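Local atomic coordinates of predicted flavin-nucleotide-binding protein from COG3576 family structurally related to pyridoxine 5'-phosphate oxidase (PDB entry 2HTD), a protein that probably binds a flavin nucleotide and may act as an oxidoreductase, being a putative pyridoxamine 5'-phosphate oxidase-like protein. Residues K57-V62 / L68-K73; E77-I82 / N127-N132. All blocks are in the same frame, centred on the assembly; numbering follows the deposited sequence.

Interaction 1 of 2, residues K57-V62 / L68-K73; sequences KGSMTV and LQYLEK. With SO4 (sulfate ion), chain I.
A beta hairpin at the border of the antiparallel sheet, in a fold of the pyridoxamine 5'-phosphate oxidase type, joins T61 and V62 to L68 and Q69, and the turn before it holds a sulfate ion. T61 and Q69 form an antiparallel hydrogen-bonded pair: T61 N reaches Q69 O at 2.7 Å, and Q69 N returns a bond to T61 O. The next pair, V62 and L68, is non-hydrogen-bonded; here the valine and leucine side chains lie side by side, V62 CG2 touching L68 CD2 at 3.6 Å, an apolar patch that continues onto helix 30-38 through V62. Q69 points to the other face with T61, and its NE2 is hydrogen-bonded to N132 OD1 on the neighbouring strand.

Ahead of T61, a type I turn from K57 to M60 brings three side chains back over 68-73. The selenoether of M60, a selenomethionine, makes an oblique Met-aromatic contact, SE lying 5.1 Å from the centroid of the Y70 ring and 64° off its normal, while CE packs 3.5 Å from Y70 CD1. K57 passes obliquely on the same side of the ring, its CD near CD2 and CE2, and then offers NZ to E72 OE1 in a salt bridge of 2.8 Å, met on the syn side but 29° out of the carboxylate plane. S59 is small enough to sit against the strand: its OG lies between its own backbone N and carbonyl carbon (chi1 60°), where it can face both L71 and the anion, accepting the amide of L71 (N to OG 3.0 Å) and donating to the sulfate.

The anion, probably from the crystallisation liquor, is gripped also by the amides of G58 and S59 and by the ammonium of K73. One water ties K57 NZ, L71 O and K73 N to the sulfate, its distance to O2 being 2.6 Å.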
loop_
_atom_site.group_PDB
_atom_site.type_symbol
_atom_site.label_atom_id
_atom_site.label_comp_id
_atom_site.label_asym_id
_atom_site.label_seq_id
_atom_site.Cartn_x
_atom_site.Cartn_y
_atom_site.Cartn_z
ATOM N N LYS B 57 -2.165 6.766 -5.573
ATOM C CA LYS B 57 -3.021 7.100 -6.719
ATOM C C LYS B 57 -3.825 8.366 -6.436
ATOM O O LYS B 57 -4.838 8.328 -5.770
ATOM C CB LYS B 57 -3.994 5.959 -7.068
ATOM C CG LYS B 57 -3.349 4.810 -7.793
ATOM C CD LYS B 57 -2.960 5.138 -9.261
ATOM C CE LYS B 57 -2.097 3.992 -9.850
ATOM N NZ LYS B 57 -1.580 4.188 -11.248
ATOM N N GLY B 58 -3.353 9.482 -6.962
ATOM C CA GLY B 58 -3.985 10.772 -6.716
ATOM C C GLY B 58 -5.369 10.959 -7.316
ATOM O O GLY B 58 -6.145 11.807 -6.865
ATOM N N SER B 59 -5.681 10.195 -8.362
ATOM C CA SER B 59 -6.949 10.400 -9.108
ATOM C C SER B 59 -8.130 9.583 -8.607
ATOM O O SER B 59 -9.163 9.533 -9.275
ATOM C CB SER B 59 -6.737 10.091 -10.573
ATOM O OG SER B 59 -6.324 8.761 -10.711
HETATM N N MSE B 60 -8.007 8.942 -7.445
HETATM C CA MSE B 60 -9.081 8.116 -6.915
HETATM C C MSE B 60 -10.314 8.934 -6.615
HETATM O O MSE B 60 -10.209 10.031 -6.061
HETATM C CB MSE B 60 -8.618 7.425 -5.621
HETATM C CG MSE B 60 -9.483 6.258 -5.179
HETATM SE SE MSE B 60 -9.403 4.810 -6.359
HETATM C CE MSE B 60 -7.570 4.574 -6.500
ATOM N N THR B 61 -11.470 8.433 -7.027
ATOM C CA THR B 61 -12.756 8.962 -6.632
ATOM C C THR B 61 -13.727 7.869 -6.234
ATOM O O THR B 61 -13.508 6.679 -6.482
ATOM C CB THR B 61 -13.385 9.816 -7.740
ATOM O OG1 THR B 61 -13.790 8.991 -8.823
ATOM C CG2 THR B 61 -12.407 10.849 -8.260
ATOM N N VAL B 62 -14.831 8.299 -5.624
ATOM C CA VAL B 62 -15.835 7.402 -5.124
ATOM C C VAL B 62 -17.031 7.579 -6.023
ATOM O O VAL B 62 -17.544 8.699 -6.170
ATOM C CB VAL B 62 -16.219 7.747 -3.662
ATOM C CG1 VAL B 62 -17.299 6.788 -3.191
ATOM C CG2 VAL B 62 -14.964 7.690 -2.756
ATOM N N LEU B 68 -15.323 2.539 -6.640
ATOM C CA LEU B 68 -14.360 3.590 -6.787
ATOM C C LEU B 68 -13.883 3.651 -8.215
ATOM O O LEU B 68 -14.158 2.759 -8.997
ATOM C CB LEU B 68 -13.153 3.351 -5.878
ATOM C CG LEU B 68 -13.515 3.096 -4.399
ATOM C CD1 LEU B 68 -12.331 2.475 -3.671
ATOM C CD2 LEU B 68 -13.948 4.358 -3.736
ATOM N N GLN B 69 -13.161 4.711 -8.544
ATOM C CA GLN B 69 -12.634 4.888 -9.882
ATOM C C GLN B 69 -11.360 5.704 -9.860
ATOM O O GLN B 69 -11.254 6.652 -9.078
ATOM C CB GLN B 69 -13.700 5.584 -10.744
ATOM C CG GLN B 69 -13.280 5.825 -12.185
ATOM C CD GLN B 69 -14.351 6.525 -12.958
ATOM O OE1 GLN B 69 -14.462 7.751 -12.925
ATOM N NE2 GLN B 69 -15.159 5.753 -13.677
ATOM N N TYR B 70 -10.394 5.389 -10.722
ATOM C CA TYR B 70 -9.230 6.222 -10.886
ATOM C C TYR B 70 -8.740 6.197 -12.322
ATOM O O TYR B 70 -9.191 5.371 -13.121
ATOM C CB TYR B 70 -8.115 5.806 -9.928
ATOM C CG TYR B 70 -7.426 4.484 -10.239
ATOM C CD1 TYR B 70 -7.937 3.311 -9.753
ATOM C CD2 TYR B 70 -6.249 4.444 -10.963
ATOM C CE1 TYR B 70 -7.325 2.117 -10.007
ATOM C CE2 TYR B 70 -5.616 3.241 -11.242
ATOM C CZ TYR B 70 -6.155 2.089 -10.754
ATOM O OH TYR B 70 -5.563 0.859 -10.964
ATOM N N LEU B 71 -7.838 7.121 -12.651
ATOM C CA LEU B 71 -7.234 7.176 -13.953
ATOM C C LEU B 71 -5.895 6.496 -13.917
ATOM O O LEU B 71 -5.081 6.731 -13.022
ATOM C CB LEU B 71 -7.062 8.628 -14.401
ATOM C CG LEU B 71 -8.331 9.468 -14.344
ATOM C CD1 LEU B 71 -8.078 10.916 -14.816
ATOM C CD2 LEU B 71 -9.507 8.838 -15.127
ATOM N N GLU B 72 -5.663 5.635 -14.907
ATOM C CA GLU B 72 -4.378 5.012 -15.066
ATOM C C GLU B 72 -3.638 5.743 -16.171
ATOM O O GLU B 72 -3.942 5.585 -17.360
ATOM C CB GLU B 72 -4.531 3.529 -15.380
ATOM C CG GLU B 72 -3.206 2.800 -15.517
ATOM C CD GLU B 72 -2.321 2.931 -14.277
ATOM O OE1 GLU B 72 -2.810 2.617 -13.165
ATOM O OE2 GLU B 72 -1.147 3.346 -14.399
ATOM N N LYS B 73 -2.686 6.567 -15.753
ATOM C CA LYS B 73 -1.926 7.427 -16.662
ATOM C C LYS B 73 -0.584 6.826 -17.025
ATOM O O LYS B 73 -0.129 6.991 -18.124
ATOM C CB LYS B 73 -1.673 8.817 -16.029
ATOM C CG LYS B 73 -2.941 9.549 -15.517
ATOM C CD LYS B 73 -2.570 10.812 -14.726
ATOM C CE LYS B 73 -3.769 11.448 -14.038
ATOM N NZ LYS B 73 -3.352 12.608 -13.136
HETATM S S SO4 I . -2.484 9.605 -10.438
HETATM O O1 SO4 I . -2.766 11.018 -10.745
HETATM O O2 SO4 I . -1.638 9.007 -11.501
HETATM O O3 SO4 I . -1.567 9.534 -9.269
HETATM O O4 SO4 I . -3.732 8.855 -10.232
HETATM O O HOH W 1 -2.294 6.917 -12.855
HETATM O O HOH W 2 -12.722 9.497 -11.894
#

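Interaction 2 of 2, residues E77-I82 / N127-N132; sequences EAYENI and NAFVVN. With SO4 (sulfate ion), chain C.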
loop_
_atom_site.group_PDB
_atom_site.type_symbol
_atom_site.label_atom_id
_atom_site.label_comp_id
_atom_site.label_asym_id
_atom_site.label_seq_id
_atom_site.Cartn_x
_atom_site.Cartn_y
_atom_site.Cartn_z
ATOM N N GLU B 77 3.599 -0.898 -13.411
ATOM C CA GLU B 77 3.436 -2.220 -12.773
ATOM C C GLU B 77 2.042 -2.518 -12.236
ATOM O O GLU B 77 1.552 -3.619 -12.450
ATOM C CB GLU B 77 4.428 -2.450 -11.643
ATOM C CG GLU B 77 4.574 -3.951 -11.366
ATOM C CD GLU B 77 5.359 -4.287 -10.122
ATOM O OE1 GLU B 77 6.466 -3.699 -9.917
ATOM O OE2 GLU B 77 4.869 -5.176 -9.373
ATOM N N ALA B 78 1.423 -1.575 -11.529
ATOM C CA ALA B 78 0.061 -1.786 -11.067
ATOM C C ALA B 78 -0.847 -2.150 -12.245
ATOM O O ALA B 78 -1.652 -3.055 -12.163
ATOM C CB ALA B 78 -0.482 -0.570 -10.339
ATOM N N TYR B 79 -0.716 -1.429 -13.350
ATOM C CA TYR B 79 -1.594 -1.661 -14.481
ATOM C C TYR B 79 -1.329 -3.029 -15.071
ATOM O O TYR B 79 -2.263 -3.768 -15.341
ATOM C CB TYR B 79 -1.462 -0.558 -15.516
ATOM C CG TYR B 79 -1.926 -0.986 -16.897
ATOM C CD1 TYR B 79 -3.266 -0.999 -17.223
ATOM C CD2 TYR B 79 -1.018 -1.417 -17.846
ATOM C CE1 TYR B 79 -3.702 -1.409 -18.479
ATOM C CE2 TYR B 79 -1.436 -1.839 -19.113
ATOM C CZ TYR B 79 -2.792 -1.834 -19.417
ATOM O OH TYR B 79 -3.219 -2.244 -20.683
ATOM N N GLU B 80 -0.058 -3.375 -15.270
ATOM C CA GLU B 80 0.288 -4.695 -15.794
ATOM C C GLU B 80 -0.213 -5.800 -14.862
ATOM O O GLU B 80 -0.669 -6.825 -15.344
ATOM C CB GLU B 80 1.791 -4.833 -15.968
ATOM C CG GLU B 80 2.356 -3.889 -17.045
ATOM C CD GLU B 80 1.967 -4.225 -18.505
ATOM O OE1 GLU B 80 1.331 -5.279 -18.791
ATOM O OE2 GLU B 80 2.321 -3.406 -19.388
ATOM N N ASN B 81 -0.147 -5.598 -13.539
ATOM C CA ASN B 81 -0.662 -6.613 -12.589
ATOM C C ASN B 81 -2.164 -6.762 -12.703
ATOM O O ASN B 81 -2.697 -7.879 -12.732
ATOM C CB ASN B 81 -0.288 -6.326 -11.146
ATOM C CG ASN B 81 1.187 -6.397 -10.894
ATOM O OD1 ASN B 81 1.937 -6.985 -11.674
ATOM N ND2 ASN B 81 1.624 -5.787 -9.801
ATOM N N ILE B 82 -2.848 -5.627 -12.823
ATOM C CA ILE B 82 -4.304 -5.628 -12.967
ATOM C C ILE B 82 -4.695 -6.298 -14.277
ATOM O O ILE B 82 -5.625 -7.100 -14.307
ATOM C CB ILE B 82 -4.886 -4.225 -12.862
ATOM C CG1 ILE B 82 -4.854 -3.744 -11.399
ATOM C CG2 ILE B 82 -6.340 -4.193 -13.416
ATOM C CD1 ILE B 82 -5.102 -2.227 -11.189
ATOM N N ASN B 127 -5.969 10.056 -23.044
ATOM C CA ASN B 127 -5.328 8.772 -23.302
ATOM C C ASN B 127 -5.114 7.912 -22.080
ATOM O O ASN B 127 -4.616 6.808 -22.182
ATOM C CB ASN B 127 -4.029 8.998 -24.035
ATOM C CG ASN B 127 -4.261 9.736 -25.345
ATOM O OD1 ASN B 127 -5.248 9.466 -26.049
ATOM N ND2 ASN B 127 -3.407 10.682 -25.653
ATOM N N ALA B 128 -5.523 8.383 -20.918
ATOM C CA ALA B 128 -5.464 7.529 -19.743
ATOM C C ALA B 128 -6.455 6.371 -19.898
ATOM O O ALA B 128 -7.421 6.446 -20.687
ATOM C CB ALA B 128 -5.802 8.337 -18.505
ATOM N N PHE B 129 -6.248 5.307 -19.126
ATOM C CA PHE B 129 -7.288 4.297 -18.934
ATOM C C PHE B 129 -8.095 4.585 -17.686
ATOM O O PHE B 129 -7.575 5.154 -16.706
ATOM C CB PHE B 129 -6.716 2.894 -18.837
ATOM C CG PHE B 129 -5.850 2.503 -19.989
ATOM C CD1 PHE B 129 -6.062 3.008 -21.266
ATOM C CD2 PHE B 129 -4.833 1.584 -19.806
ATOM C CE1 PHE B 129 -5.251 2.630 -22.315
ATOM C CE2 PHE B 129 -4.032 1.197 -20.865
ATOM C CZ PHE B 129 -4.238 1.719 -22.114
ATOM N N VAL B 130 -9.374 4.227 -17.721
ATOM C CA VAL B 130 -10.268 4.423 -16.593
ATOM C C VAL B 130 -10.418 3.091 -15.911
ATOM O O VAL B 130 -10.809 2.112 -16.527
ATOM C CB VAL B 130 -11.633 4.933 -17.072
ATOM C CG1 VAL B 130 -12.696 5.018 -15.904
ATOM C CG2 VAL B 130 -11.467 6.261 -17.795
ATOM N N VAL B 131 -10.022 3.042 -14.648
ATOM C CA VAL B 131 -10.151 1.819 -13.885
ATOM C C VAL B 131 -11.253 1.992 -12.857
ATOM O O VAL B 131 -11.168 2.848 -12.013
ATOM C CB VAL B 131 -8.877 1.448 -13.180
ATOM C CG1 VAL B 131 -9.068 0.075 -12.460
ATOM C CG2 VAL B 131 -7.703 1.451 -14.151
ATOM N N ASN B 132 -12.283 1.166 -12.955
ATOM C CA ASN B 132 -13.335 1.105 -11.955
ATOM C C ASN B 132 -13.014 -0.030 -10.992
ATOM O O ASN B 132 -12.516 -1.065 -11.393
ATOM C CB ASN B 132 -14.689 0.862 -12.604
ATOM C CG ASN B 132 -15.295 2.136 -13.220
ATOM O OD1 ASN B 132 -14.601 2.997 -13.670
ATOM N ND2 ASN B 132 -16.598 2.205 -13.262
HETATM S S SO4 C . 3.702 1.944 -11.217
HETATM O O1 SO4 C . 3.054 2.865 -12.151
HETATM O O2 SO4 C . 2.693 1.030 -10.701
HETATM O O3 SO4 C . 4.780 1.236 -11.915
HETATM O O4 SO4 C . 4.342 2.742 -10.186
#
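The helix segment 77-82 stands off from strand 129-132 with a wide gap between their backbones: the closest pair of CA atoms, Y79 and V131, is 9.3 Å apart, and no hydrogen bond crosses. This is helix-on-sheet packing in the pyridoxamine 5'-phosphate oxidase-like fold, spanned by large side chains, chiefly one aromatic pair.

Y79 and F129 both leave their backbones toward each other. The two rings meet obliquely, with centroids 5.3 Å apart and planes at 47°. From the phenylalanine's side, the tyrosine arrives at the ring edge, near its plane: Y79 CE1 lies 3.5 Å from F129 CD2, and CZ and OH continue along to CE2. The tyrosine CG lies opposite the backbone N across CA-CB (chi1 158°), which carries the ring out from the helix to meet F129. Tyrosine suits this place because it combines apolar ring carbons that touch F129 with a hydroxyl hydrogen-bonded to E111 OE2. The phenylalanine ring has a second neighbour in K75, which makes a cation-pi contact with it.

One turn on, I82 also faces the strand but approaches less closely, turning its branched chain to Y70 and to strand 99-110.

At the start of the helix the first amides point to a second sulfate, which M20 of the second subunit also holds through its backbone N. An anion at a helix N-terminus would be favoured by the helix dipole. E77 N meets sulfate O3 at 2.9 Å, and A78 N meets O2 at 3.0 Å, nearly straight at 173°.

Interaction 1 comes first along the chain and closes before interaction 2 opens; strand 67-72 leads straight into helix 77-83, while strand 129-139 returns much later. Their centres lie about 10 Å apart. Both reach the same antiparallel sheet, in which strand 67-72 lies between its hairpin partner 61-64 and strand 129-139, which supplies F129. The two meet directly: E72 N is probably hydrogen-bonded to F129 O at 2.7 Å. Helix 77-83 thus packs against the sheet beside the hairpin, reaching strand 67-72 through Y79 on E72 and I82 on Y70.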